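Local coordinates for GXWXG domain-containing protein (Thermomonospora curvata, PDB 4MVE) that is of unknown function but joins the GXWXG and DUF4334 sequence families in one small, curled antiparallel beta-sheet fold, at residues 24-29 / 102-107; 60-65 / 88-93; 67-70 / 74-77; 118-123 / 143-148. All coordinates share one frame; numbering follows the deposited sequence.

Contact 1 of 4, residues 24-29 / 102-107; sequences TVEELY and ALRGTV
With chi1 at 175°, Glu26 swings CG to the far side from its own backbone N and runs out from helix 22-29 to meet Arg104, whose chain is extended from CG to NE. Arg104 sits in the type I' turn that links strands 96-103 and 106-113, and its length lets the guanidinium reach back to the helix. The ion pair is carried by one atom on each side: Glu26 OE1 lies 2.6 Å from Arg104 NH2, whereas OE2 stays 4.2 Å from that same NH2. Carboxylate and guanidinium planes stand 73° apart, with Glu26 CD over one face of the guanidinium, so this is not a flat, two-pronged pairing. Beside the ion pair the contact is largely apolar. Tyr29 points its ring at the hairpin, and the Leu103 side chain crosses that of Tyr29 at about a right angle, its CD2 3.8 Å from both Tyr29 CE1 and OH. Arg104 NH1 also comes to 3.9 Å from Tyr29 CD1. The Tyr29 hydroxyl is hydrogen-bonded to the backbone O of His121, which ties the ring to strand 118-124. Tyr144 OH bonds both Glu26 OE1 and Arg104 NH1, while Arg22 adds a second salt bridge to Glu26 OE1 and Asp30 one to Arg104 NH1. One carboxylate oxygen thus gathers two arginines and a phenol, a setting that probably favours the ionised form of Glu26.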
loop_
_atom_site.group_PDB
_atom_site.type_symbol
_atom_site.label_atom_id
_atom_site.label_comp_id
_atom_site.label_asym_id
_atom_site.label_seq_id
_atom_site.Cartn_x
_atom_site.Cartn_y
_atom_site.Cartn_z
ATOM N N THR A 24 -16.258 3.475 -1.983
ATOM C CA THR A 24 -16.574 2.278 -1.191
ATOM C C THR A 24 -15.341 1.819 -0.346
ATOM O O THR A 24 -15.514 1.398 0.808
ATOM C CB THR A 24 -17.078 1.161 -2.111
ATOM O OG1 THR A 24 -18.162 1.667 -2.906
ATOM C CG2 THR A 24 -17.514 -0.083 -1.336
ATOM N N VAL A 25 -14.124 1.894 -0.907
ATOM C CA VAL A 25 -12.929 1.480 -0.162
ATOM C C VAL A 25 -12.704 2.442 1.016
ATOM O O VAL A 25 -12.407 1.996 2.129
ATOM C CB VAL A 25 -11.633 1.328 -1.019
ATOM C CG1 VAL A 25 -10.448 0.930 -0.122
ATOM C CG2 VAL A 25 -11.823 0.285 -2.131
ATOM N N GLU A 26 -12.855 3.747 0.757
ATOM C CA GLU A 26 -12.680 4.795 1.742
ATOM C C GLU A 26 -13.620 4.584 2.922
ATOM O O GLU A 26 -13.173 4.728 4.062
ATOM C CB GLU A 26 -12.910 6.161 1.102
ATOM C CG GLU A 26 -12.877 7.316 2.083
ATOM C CD GLU A 26 -12.421 8.597 1.427
ATOM O OE1 GLU A 26 -11.210 8.706 1.120
ATOM O OE2 GLU A 26 -13.294 9.439 1.115
ATOM N N GLU A 27 -14.909 4.244 2.660
ATOM C CA GLU A 27 -15.886 3.987 3.736
ATOM C C GLU A 27 -15.396 2.830 4.606
ATOM O O GLU A 27 -15.434 2.904 5.832
ATOM C CB GLU A 27 -17.298 3.656 3.184
ATOM C CG GLU A 27 -18.056 4.820 2.569
ATOM C CD GLU A 27 -19.091 4.467 1.508
ATOM O OE1 GLU A 27 -19.395 3.264 1.324
ATOM O OE2 GLU A 27 -19.595 5.407 0.850
ATOM N N LEU A 28 -14.885 1.792 3.966
ATOM C CA LEU A 28 -14.409 0.623 4.686
ATOM C C LEU A 28 -13.071 0.910 5.410
ATOM O O LEU A 28 -12.914 0.533 6.575
ATOM C CB LEU A 28 -14.307 -0.585 3.735
ATOM C CG LEU A 28 -15.680 -1.142 3.229
ATOM C CD1 LEU A 28 -15.500 -2.067 2.017
ATOM C CD2 LEU A 28 -16.415 -1.910 4.325
ATOM N N TYR A 29 -12.160 1.647 4.757
ATOM C CA TYR A 29 -10.880 2.032 5.323
ATOM C C TYR A 29 -11.033 2.835 6.621
ATOM O O TYR A 29 -10.329 2.551 7.600
ATOM C CB TYR A 29 -10.108 2.837 4.283
ATOM C CG TYR A 29 -8.731 3.300 4.720
ATOM C CD1 TYR A 29 -8.547 4.552 5.296
ATOM C CD2 TYR A 29 -7.600 2.528 4.460
ATOM C CE1 TYR A 29 -7.274 4.998 5.667
ATOM C CE2 TYR A 29 -6.321 2.988 4.768
ATOM C CZ TYR A 29 -6.170 4.208 5.405
ATOM O OH TYR A 29 -4.915 4.651 5.722
ATOM N N ALA A 102 -0.690 10.991 10.874
ATOM C CA ALA A 102 -2.155 11.050 10.976
ATOM C C ALA A 102 -2.797 11.188 9.599
ATOM O O ALA A 102 -2.276 11.883 8.727
ATOM C CB ALA A 102 -2.600 12.218 11.845
ATOM N N LEU A 103 -3.963 10.559 9.441
ATOM C CA LEU A 103 -4.824 10.689 8.289
ATOM C C LEU A 103 -6.231 10.627 8.806
ATOM O O LEU A 103 -6.620 9.600 9.373
ATOM C CB LEU A 103 -4.569 9.639 7.198
ATOM C CG LEU A 103 -5.621 9.671 6.032
ATOM C CD1 LEU A 103 -5.362 10.852 5.073
ATOM C CD2 LEU A 103 -5.647 8.363 5.273
ATOM N N ARG A 104 -6.987 11.745 8.664
ATOM C CA ARG A 104 -8.376 11.875 9.123
ATOM C C ARG A 104 -8.492 11.632 10.628
ATOM O O ARG A 104 -9.390 10.924 11.080
ATOM C CB ARG A 104 -9.286 10.902 8.362
ATOM C CG ARG A 104 -9.258 11.135 6.895
ATOM C CD ARG A 104 -9.947 10.032 6.158
ATOM N NE ARG A 104 -9.763 10.298 4.754
ATOM C CZ ARG A 104 -9.604 9.385 3.813
ATOM N NH1 ARG A 104 -9.721 8.088 4.104
ATOM N NH2 ARG A 104 -9.370 9.756 2.564
ATOM N N GLY A 105 -7.544 12.169 11.373
ATOM C CA GLY A 105 -7.498 12.025 12.824
ATOM C C GLY A 105 -6.965 10.703 13.343
ATOM O O GLY A 105 -6.928 10.506 14.558
ATOM N N THR A 106 -6.573 9.764 12.448
ATOM C CA THR A 106 -6.045 8.489 12.915
ATOM C C THR A 106 -4.590 8.417 12.555
ATOM O O THR A 106 -4.231 8.581 11.394
ATOM C CB THR A 106 -6.832 7.298 12.375
ATOM O OG1 THR A 106 -8.184 7.392 12.820
ATOM C CG2 THR A 106 -6.228 5.946 12.796
ATOM N N VAL A 107 -3.770 8.179 13.574
ATOM C CA VAL A 107 -2.326 8.016 13.499
ATOM C C VAL A 107 -2.031 6.524 13.307
ATOM O O VAL A 107 -2.481 5.720 14.080
ATOM C CB VAL A 107 -1.652 8.591 14.787
ATOM C CG1 VAL A 107 -0.175 8.195 14.867
ATOM C CG2 VAL A 107 -1.817 10.119 14.874
#

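Contact 2 of 4, residues 60-65 / 88-93; sequences LGMNWY and YSYEKL
Selenomethionine Met62 crosses Tyr90 at about a right angle and sets its terminal methyl over the centre of one face of the phenol ring. Its CE stands 3.5 Å from the centroid of the Tyr90 ring, 10° off the normal, and every ring carbon is nearly equally distant from it: a CH-pi contact centred on the ring. The selenium follows at an offset, with Met62 SE 4.0 Å from the same Tyr90 centroid and 27° off the normal, nearest to CE2 and CD2, which adds a Met-aromatic contact. Bends at chi2 and chi3 turn the chain so that CE and not CG faces the ring. On the opposite face of Tyr90 the backbone N of Lys92 sits 4.2 Å above the ring plane, over its centre, leaving the ring between a backbone amide and a methyl. Tyr88 comes in from another direction, its OH 3.7 Å from Met62 CE. Met62 is placed just where helix 54-61 ends; Asn63, with positive phi, closes a Schellman motif, and its N bonds Leu60 O at 2.9 Å. The backbones of Asn63 and Tyr90 are hydrogen-bonded to strand 74-81, at Arg81 and Leu78, so that strand lies between the two segments and joins them through its backbone. Everything that crosses here is dispersion and weak CH and selenium interaction with a pi cloud, so the helix end rests against the 88-93 segment without any polar bond between the two.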
loop_
_atom_site.group_PDB
_atom_site.type_symbol
_atom_site.label_atom_id
_atom_site.label_comp_id
_atom_site.label_asym_id
_atom_site.label_seq_id
_atom_site.Cartn_x
_atom_site.Cartn_y
_atom_site.Cartn_z
ATOM N N LEU A 60 1.268 -1.218 -13.167
ATOM C CA LEU A 60 0.932 -2.433 -13.882
ATOM C C LEU A 60 1.933 -2.663 -15.040
ATOM O O LEU A 60 2.457 -3.766 -15.182
ATOM C CB LEU A 60 -0.521 -2.309 -14.399
ATOM C CG LEU A 60 -1.672 -2.955 -13.582
ATOM C CD1 LEU A 60 -1.561 -2.731 -12.070
ATOM C CD2 LEU A 60 -3.024 -2.466 -14.067
ATOM N N GLY A 61 2.237 -1.614 -15.798
ATOM C CA GLY A 61 3.168 -1.689 -16.925
ATOM C C GLY A 61 4.581 -2.050 -16.511
ATOM O O GLY A 61 5.289 -2.761 -17.224
HETATM N N MSE A 62 4.970 -1.611 -15.306
HETATM C CA MSE A 62 6.271 -1.917 -14.726
HETATM C C MSE A 62 6.296 -3.292 -14.065
HETATM O O MSE A 62 7.360 -3.703 -13.598
HETATM C CB MSE A 62 6.613 -0.869 -13.707
HETATM C CG MSE A 62 7.151 0.352 -14.340
HETATM SE SE MSE A 62 8.487 1.086 -13.218
HETATM C CE MSE A 62 9.892 -0.430 -13.291
ATOM N N ASN A 63 5.134 -4.005 -14.036
ATOM C CA ASN A 63 4.972 -5.298 -13.384
ATOM C C ASN A 63 5.283 -5.178 -11.893
ATOM O O ASN A 63 5.938 -6.047 -11.325
ATOM C CB ASN A 63 5.834 -6.398 -14.025
ATOM C CG ASN A 63 5.189 -7.112 -15.164
ATOM O OD1 ASN A 63 4.556 -8.162 -14.990
ATOM N ND2 ASN A 63 5.402 -6.591 -16.358
ATOM N N TRP A 64 4.795 -4.098 -11.262
ATOM C CA TRP A 64 4.923 -3.869 -9.830
ATOM C C TRP A 64 4.454 -5.098 -9.067
ATOM O O TRP A 64 3.352 -5.611 -9.321
ATOM C CB TRP A 64 4.093 -2.657 -9.401
ATOM C CG TRP A 64 4.114 -2.436 -7.908
ATOM C CD1 TRP A 64 5.207 -2.186 -7.130
ATOM C CD2 TRP A 64 2.985 -2.385 -7.041
ATOM N NE1 TRP A 64 4.827 -2.008 -5.820
ATOM C CE2 TRP A 64 3.465 -2.065 -5.745
ATOM C CE3 TRP A 64 1.594 -2.555 -7.233
ATOM C CZ2 TRP A 64 2.613 -1.950 -4.635
ATOM C CZ3 TRP A 64 0.748 -2.387 -6.149
ATOM C CH2 TRP A 64 1.258 -2.114 -4.863
ATOM N N TYR A 65 5.324 -5.610 -8.211
ATOM C CA TYR A 65 5.044 -6.781 -7.386
ATOM C C TYR A 65 4.520 -6.363 -5.999
ATOM O O TYR A 65 3.470 -6.830 -5.566
ATOM C CB TYR A 65 6.293 -7.664 -7.228
ATOM C CG TYR A 65 6.073 -8.766 -6.215
ATOM C CD1 TYR A 65 5.237 -9.842 -6.501
ATOM C CD2 TYR A 65 6.646 -8.700 -4.946
ATOM C CE1 TYR A 65 4.957 -10.813 -5.543
ATOM C CE2 TYR A 65 6.386 -9.674 -3.984
ATOM C CZ TYR A 65 5.534 -10.729 -4.286
ATOM O OH TYR A 65 5.296 -11.724 -3.366
ATOM N N TYR A 88 12.887 -7.756 -8.227
ATOM C CA TYR A 88 13.942 -6.773 -8.005
ATOM C C TYR A 88 13.361 -5.450 -7.527
ATOM O O TYR A 88 12.200 -5.089 -7.805
ATOM C CB TYR A 88 14.792 -6.572 -9.286
ATOM C CG TYR A 88 14.114 -5.713 -10.328
ATOM C CD1 TYR A 88 13.105 -6.227 -11.135
ATOM C CD2 TYR A 88 14.427 -4.358 -10.455
ATOM C CE1 TYR A 88 12.449 -5.432 -12.067
ATOM C CE2 TYR A 88 13.756 -3.545 -11.361
ATOM C CZ TYR A 88 12.770 -4.086 -12.167
ATOM O OH TYR A 88 12.131 -3.306 -13.092
ATOM N N SER A 89 14.196 -4.718 -6.827
ATOM C CA SER A 89 13.841 -3.428 -6.295
ATOM C C SER A 89 14.133 -2.315 -7.302
ATOM O O SER A 89 15.301 -2.053 -7.603
ATOM C CB SER A 89 14.608 -3.182 -5.002
ATOM O OG SER A 89 14.314 -1.874 -4.573
ATOM N N TYR A 90 13.064 -1.674 -7.836
ATOM C CA TYR A 90 13.170 -0.529 -8.753
ATOM C C TYR A 90 13.505 0.696 -7.915
ATOM O O TYR A 90 12.762 1.016 -6.983
ATOM C CB TYR A 90 11.878 -0.329 -9.557
ATOM C CG TYR A 90 12.012 0.731 -10.628
ATOM C CD1 TYR A 90 12.971 0.621 -11.635
ATOM C CD2 TYR A 90 11.170 1.839 -10.648
ATOM C CE1 TYR A 90 13.142 1.632 -12.584
ATOM C CE2 TYR A 90 11.306 2.836 -11.619
ATOM C CZ TYR A 90 12.291 2.728 -12.583
ATOM O OH TYR A 90 12.397 3.700 -13.543
ATOM N N GLU A 91 14.661 1.329 -8.164
ATOM C CA GLU A 91 15.089 2.408 -7.258
ATOM C C GLU A 91 15.202 3.786 -7.901
ATOM O O GLU A 91 15.661 4.714 -7.226
ATOM C CB GLU A 91 16.435 2.034 -6.596
ATOM C CG GLU A 91 16.354 0.676 -5.916
ATOM C CD GLU A 91 17.400 0.282 -4.895
ATOM O OE1 GLU A 91 18.585 0.642 -5.082
ATOM O OE2 GLU A 91 17.041 -0.471 -3.956
ATOM N N LYS A 92 14.698 3.949 -9.135
ATOM C CA LYS A 92 14.830 5.212 -9.854
ATOM C C LYS A 92 13.945 6.331 -9.248
ATOM O O LYS A 92 14.266 7.508 -9.434
ATOM C CB LYS A 92 14.554 5.004 -11.368
ATOM C CG LYS A 92 14.329 6.265 -12.212
ATOM C CD LYS A 92 15.637 6.947 -12.601
ATOM C CE LYS A 92 15.522 8.447 -12.672
ATOM N NZ LYS A 92 16.715 9.032 -13.340
ATOM N N LEU A 93 12.891 5.980 -8.510
ATOM C CA LEU A 93 12.041 6.997 -7.859
ATOM C C LEU A 93 12.530 7.277 -6.428
ATOM O O LEU A 93 11.914 8.059 -5.697
ATOM C CB LEU A 93 10.556 6.560 -7.834
ATOM C CG LEU A 93 9.803 6.735 -9.154
ATOM C CD1 LEU A 93 9.933 5.507 -10.004
ATOM C CD2 LEU A 93 8.326 6.914 -8.900
#

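Contact 3 of 4, residues 67-70 / 74-77; sequences KRFI and HVEP
The guanidinium of Arg68 takes Glu76 at its edge and carries Ile70 CD1 over the centre of one face, 3.2 Å above the plane. The grip is side-on and two-pronged: Arg68 NE bonds Glu76 OE1 at 2.8 Å and Arg68 NH1 bonds Glu76 OE2 at 3.1 Å. The two side chains run alongside each other, but their planes are 64° apart, and both nitrogens meet the oxygens from above the carboxylate plane. A bend at chi3 of Arg68 (69°) turns NE toward the carboxylate, which leans across from the neighbouring strand to meet it. On the other face of the hairpin the Phe69 ring lies beside Val75, its CD1 3.6 Å from Val75 CG1. Between these faces runs a regular antiparallel ladder. Arg68 and Glu76 form the hydrogen-bonded pair, Arg68 N to Glu76 O at 3.0 Å and Glu76 N to Arg68 O at 2.7 Å, and Phe69 with Val75 is the non-hydrogen-bonded pair. Near the turn Ile70 N bonds His74 O at 2.8 Å, bent to 136° at the hydrogen. At the far end Lys67 NZ reaches a lone pair of Pro77 O, 3.1 Å away. The hairpin joins strands 64-71 and 74-81: strand 42-48, whose Trp44 belongs to the GXWXG signature and meets the Phe69 ring, pairs with the first, while Val75 and Pro77 pack on strand 106-113 and Phe69 and Val75 on strand 96-103.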
loop_
_atom_site.group_PDB
_atom_site.type_symbol
_atom_site.label_atom_id
_atom_site.label_comp_id
_atom_site.label_asym_id
_atom_site.label_seq_id
_atom_site.Cartn_x
_atom_site.Cartn_y
_atom_site.Cartn_z
ATOM N N LYS A 67 6.259 -4.518 -2.023
ATOM C CA LYS A 67 7.171 -3.700 -1.171
ATOM C C LYS A 67 7.927 -4.539 -0.174
ATOM O O LYS A 67 7.447 -5.619 0.207
ATOM C CB LYS A 67 6.371 -2.629 -0.386
ATOM C CG LYS A 67 5.452 -1.740 -1.221
ATOM C CD LYS A 67 4.690 -0.718 -0.359
ATOM C CE LYS A 67 3.812 0.171 -1.187
ATOM N NZ LYS A 67 4.628 1.086 -2.026
ATOM N N ARG A 68 9.125 -4.058 0.233
ATOM C CA ARG A 68 9.948 -4.705 1.273
ATOM C C ARG A 68 10.268 -3.674 2.357
ATOM O O ARG A 68 10.864 -2.643 2.051
ATOM C CB ARG A 68 11.247 -5.331 0.732
ATOM C CG ARG A 68 11.981 -6.174 1.836
ATOM C CD ARG A 68 12.964 -7.234 1.329
ATOM N NE ARG A 68 14.153 -6.637 0.710
ATOM C CZ ARG A 68 15.395 -6.726 1.189
ATOM N NH1 ARG A 68 16.398 -6.130 0.560
ATOM N NH2 ARG A 68 15.636 -7.379 2.320
ATOM N N PHE A 69 9.796 -3.903 3.599
ATOM C CA PHE A 69 10.094 -3.006 4.718
ATOM C C PHE A 69 11.276 -3.637 5.512
ATOM O O PHE A 69 11.052 -4.624 6.217
ATOM C CB PHE A 69 8.829 -2.784 5.582
ATOM C CG PHE A 69 7.622 -2.313 4.786
ATOM C CD1 PHE A 69 7.298 -0.952 4.712
ATOM C CD2 PHE A 69 6.798 -3.228 4.125
ATOM C CE1 PHE A 69 6.202 -0.519 3.954
ATOM C CE2 PHE A 69 5.706 -2.793 3.370
ATOM C CZ PHE A 69 5.424 -1.443 3.278
ATOM N N ILE A 70 12.526 -3.140 5.337
ATOM C CA ILE A 70 13.696 -3.746 6.037
ATOM C C ILE A 70 13.645 -3.361 7.510
ATOM O O ILE A 70 13.658 -4.228 8.379
ATOM C CB ILE A 70 15.130 -3.449 5.454
ATOM C CG1 ILE A 70 15.247 -3.220 3.902
ATOM C CG2 ILE A 70 16.216 -4.346 6.026
ATOM C CD1 ILE A 70 14.773 -4.185 3.030
ATOM N N HIS A 74 14.533 1.966 6.286
ATOM C CA HIS A 74 14.904 1.415 4.981
ATOM C C HIS A 74 13.806 0.526 4.401
ATOM O O HIS A 74 13.626 -0.617 4.813
ATOM C CB HIS A 74 16.241 0.660 5.095
ATOM C CG HIS A 74 17.380 1.513 5.583
ATOM N ND1 HIS A 74 17.870 1.400 6.882
ATOM C CD2 HIS A 74 18.103 2.455 4.931
ATOM C CE1 HIS A 74 18.889 2.239 6.959
ATOM N NE2 HIS A 74 19.054 2.912 5.820
ATOM N N VAL A 75 13.076 1.077 3.421
ATOM C CA VAL A 75 11.966 0.451 2.708
ATOM C C VAL A 75 12.217 0.458 1.188
ATOM O O VAL A 75 12.584 1.495 0.622
ATOM C CB VAL A 75 10.646 1.212 3.043
ATOM C CG1 VAL A 75 9.435 0.607 2.323
ATOM C CG2 VAL A 75 10.394 1.249 4.557
ATOM N N GLU A 76 11.933 -0.664 0.524
ATOM C CA GLU A 76 11.958 -0.736 -0.935
ATOM C C GLU A 76 10.509 -0.585 -1.376
ATOM O O GLU A 76 9.716 -1.495 -1.172
ATOM C CB GLU A 76 12.634 -2.016 -1.456
ATOM C CG GLU A 76 14.068 -2.157 -0.941
ATOM C CD GLU A 76 14.672 -3.536 -1.129
ATOM O OE1 GLU A 76 13.897 -4.518 -1.156
ATOM O OE2 GLU A 76 15.917 -3.644 -1.207
ATOM N N PRO A 77 10.102 0.600 -1.886
ATOM C CA PRO A 77 8.679 0.797 -2.204
ATOM C C PRO A 77 8.191 0.144 -3.487
ATOM O O PRO A 77 6.980 -0.065 -3.637
ATOM C CB PRO A 77 8.549 2.319 -2.311
ATOM C CG PRO A 77 9.907 2.789 -2.714
ATOM C CD PRO A 77 10.905 1.818 -2.145
#

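Contact 4 of 4, residues 118-123 / 143-148; sequences IIDHFR and LYFHLT
Asp120 leans on the rim of the Phe145 ring with its whole side chain. Its CB starts in the plane of that ring, 3.7 Å from Phe145 CZ, and CG follows at 3.6 Å from Phe145 CE1. Both oxygens then sit beside the CE1-CZ edge, displaced to one side of the ring plane: Asp120 OD1 lies 3.6 Å from Phe145 CE1, and Asp120 OD2 the same distance from CZ. Carboxylate and ring planes stand 75° apart. The oxygens lie nearer the hydrogen-bearing rim than the face, which may suit a buried carboxylate. Lys67 NZ makes a long, weak ion pair with Asp120 OD2. Phe145 can present this edge because chi1 of 67° puts its CG between backbone N and carbonyl carbon, the crowded position. Two residues on, Phe122 CE1 is wedged between Phe145 and Leu147, 3.8 Å from Phe145 CZ and 3.6 Å from Leu147 CD1, while the O of Asp120 lies above the rim of one face of the Phe122 ring. The backbones remain apart, with strand axes 8.9 Å from each other and 57° between their directions, since strand 129-136 is hydrogen-bonded to both and runs between them. Asp120 also packs on Met111 of strand 106-113 inside the curled sheet, whereas the alternate residues Tyr144 and Arg123 turn to helix 22-29, touching Val25 and Tyr29.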
loop_
_atom_site.group_PDB
_atom_site.type_symbol
_atom_site.label_atom_id
_atom_site.label_comp_id
_atom_site.label_asym_id
_atom_site.label_seq_id
_atom_site.Cartn_x
_atom_site.Cartn_y
_atom_site.Cartn_z
ATOM N N ILE A 118 4.960 11.617 -1.534
ATOM C CA ILE A 118 3.960 10.548 -1.445
ATOM C C ILE A 118 4.042 9.854 -0.101
ATOM O O ILE A 118 5.125 9.400 0.303
ATOM C CB ILE A 118 4.162 9.505 -2.601
ATOM C CG1 ILE A 118 4.106 10.163 -4.003
ATOM C CG2 ILE A 118 3.138 8.368 -2.502
ATOM C CD1 ILE A 118 4.746 9.364 -5.154
ATOM N N ILE A 119 2.887 9.745 0.580
ATOM C CA ILE A 119 2.802 9.007 1.843
ATOM C C ILE A 119 1.725 7.935 1.706
ATOM O O ILE A 119 0.630 8.275 1.274
ATOM C CB ILE A 119 2.486 9.949 3.034
ATOM C CG1 ILE A 119 3.589 10.985 3.250
ATOM C CG2 ILE A 119 2.223 9.138 4.336
ATOM C CD1 ILE A 119 3.050 12.203 4.076
ATOM N N ASP A 120 2.002 6.674 2.114
ATOM C CA ASP A 120 1.018 5.575 2.120
ATOM C C ASP A 120 0.650 5.252 3.561
ATOM O O ASP A 120 1.490 4.718 4.295
ATOM C CB ASP A 120 1.534 4.312 1.413
ATOM C CG ASP A 120 2.066 4.518 0.002
ATOM O OD1 ASP A 120 1.495 5.355 -0.740
ATOM O OD2 ASP A 120 3.000 3.797 -0.383
ATOM N N HIS A 121 -0.591 5.578 3.958
ATOM C CA HIS A 121 -1.148 5.384 5.320
ATOM C C HIS A 121 -1.733 3.986 5.419
ATOM O O HIS A 121 -2.613 3.639 4.632
ATOM C CB HIS A 121 -2.209 6.445 5.622
ATOM C CG HIS A 121 -1.719 7.846 5.447
ATOM N ND1 HIS A 121 -1.286 8.616 6.542
ATOM C CD2 HIS A 121 -1.640 8.603 4.322
ATOM C CE1 HIS A 121 -0.975 9.796 6.043
ATOM N NE2 HIS A 121 -1.197 9.845 4.713
ATOM N N PHE A 122 -1.181 3.148 6.307
ATOM C CA PHE A 122 -1.603 1.744 6.413
ATOM C C PHE A 122 -2.606 1.490 7.531
ATOM O O PHE A 122 -2.438 1.975 8.650
ATOM C CB PHE A 122 -0.381 0.849 6.627
ATOM C CG PHE A 122 0.615 0.924 5.509
ATOM C CD1 PHE A 122 0.254 0.575 4.210
ATOM C CD2 PHE A 122 1.909 1.379 5.737
ATOM C CE1 PHE A 122 1.176 0.671 3.165
ATOM C CE2 PHE A 122 2.814 1.495 4.694
ATOM C CZ PHE A 122 2.451 1.118 3.417
ATOM N N ARG A 123 -3.623 0.678 7.243
ATOM C CA ARG A 123 -4.575 0.237 8.264
ATOM C C ARG A 123 -4.677 -1.273 8.177
ATOM O O ARG A 123 -4.579 -1.821 7.097
ATOM C CB ARG A 123 -5.960 0.896 8.094
ATOM C CG ARG A 123 -5.989 2.407 8.156
ATOM C CD ARG A 123 -6.088 3.040 9.530
ATOM N NE ARG A 123 -6.051 4.503 9.383
ATOM C CZ ARG A 123 -7.127 5.276 9.258
ATOM N NH1 ARG A 123 -8.345 4.750 9.329
ATOM N NH2 ARG A 123 -6.993 6.585 9.082
ATOM N N LEU A 143 -5.853 7.718 -2.972
ATOM C CA LEU A 143 -6.103 6.504 -3.759
ATOM C C LEU A 143 -5.687 5.252 -2.919
ATOM O O LEU A 143 -4.805 5.322 -2.068
ATOM C CB LEU A 143 -5.422 6.577 -5.150
ATOM C CG LEU A 143 -5.824 7.829 -6.015
ATOM C CD1 LEU A 143 -4.882 8.029 -7.200
ATOM C CD2 LEU A 143 -7.288 7.762 -6.512
ATOM N N TYR A 144 -6.353 4.134 -3.136
ATOM C CA TYR A 144 -6.153 2.971 -2.298
ATOM C C TYR A 144 -5.510 1.807 -3.007
ATOM O O TYR A 144 -5.803 1.544 -4.164
ATOM C CB TYR A 144 -7.514 2.527 -1.697
ATOM C CG TYR A 144 -8.126 3.612 -0.840
ATOM C CD1 TYR A 144 -7.763 3.761 0.495
ATOM C CD2 TYR A 144 -9.026 4.525 -1.378
ATOM C CE1 TYR A 144 -8.291 4.789 1.275
ATOM C CE2 TYR A 144 -9.521 5.583 -0.622
ATOM C CZ TYR A 144 -9.156 5.710 0.705
ATOM O OH TYR A 144 -9.641 6.766 1.440
ATOM N N PHE A 145 -4.686 1.067 -2.272
ATOM C CA PHE A 145 -4.068 -0.154 -2.763
ATOM C C PHE A 145 -4.037 -1.183 -1.616
ATOM O O PHE A 145 -4.379 -0.844 -0.481
ATOM C CB PHE A 145 -2.666 0.130 -3.369
ATOM C CG PHE A 145 -1.639 0.585 -2.360
ATOM C CD1 PHE A 145 -1.476 1.946 -2.067
ATOM C CD2 PHE A 145 -0.830 -0.342 -1.697
ATOM C CE1 PHE A 145 -0.535 2.371 -1.121
ATOM C CE2 PHE A 145 0.099 0.075 -0.739
ATOM C CZ PHE A 145 0.254 1.431 -0.466
ATOM N N HIS A 146 -3.622 -2.429 -1.890
ATOM C CA HIS A 146 -3.594 -3.392 -0.788
ATOM C C HIS A 146 -2.275 -4.136 -0.755
ATOM O O HIS A 146 -1.562 -4.123 -1.739
ATOM C CB HIS A 146 -4.799 -4.360 -0.830
ATOM C CG HIS A 146 -5.081 -4.996 -2.161
ATOM N ND1 HIS A 146 -4.344 -6.077 -2.620
ATOM C CD2 HIS A 146 -6.020 -4.690 -3.086
ATOM C CE1 HIS A 146 -4.864 -6.396 -3.791
ATOM N NE2 HIS A 146 -5.879 -5.599 -4.105
ATOM N N LEU A 147 -1.910 -4.690 0.420
ATOM C CA LEU A 147 -0.708 -5.488 0.624
ATOM C C LEU A 147 -1.054 -6.739 1.391
ATOM O O LEU A 147 -1.783 -6.672 2.382
ATOM C CB LEU A 147 0.414 -4.711 1.361
ATOM C CG LEU A 147 0.943 -3.402 0.739
ATOM C CD1 LEU A 147 1.802 -2.627 1.757
ATOM C CD2 LEU A 147 1.666 -3.644 -0.620
ATOM N N THR A 148 -0.472 -7.865 0.956
ATOM C CA THR A 148 -0.572 -9.224 1.514
ATOM C C THR A 148 0.834 -9.668 1.905
ATOM O O THR A 148 1.742 -9.634 1.082
ATOM C CB THR A 148 -1.236 -10.183 0.516
ATOM O OG1 THR A 148 -2.498 -9.607 0.176
ATOM C CG2 THR A 148 -1.452 -11.605 1.112
#

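Contact 4 lies nearest the middle of the chain and touches the other three. Contact 1 meets it on the helix side, where Tyr29 CZ packs 3.3 Å from Arg123 CG beside the hydrogen bonds to Tyr144 and His121. Contact 3 reaches it across the sheet interior: Lys67 CE packs 3.7 Å from Phe145 CE2, and Phe69 CZ 3.9 Å from Phe122 CZ. Contact 2, whose loop encloses contact 3 along the chain, touches that contact at Ser89 OG and Glu76 CB, 3.5 Å apart, and contact 4 more lightly, through Trp64 CH2 and Phe145 CD2 at 4.2 Å. Contacts 1 and 2 are on opposite sides of the chain's centre, their own centres about 27 Å apart. No ligand or active site is established here, so these relations describe the fold.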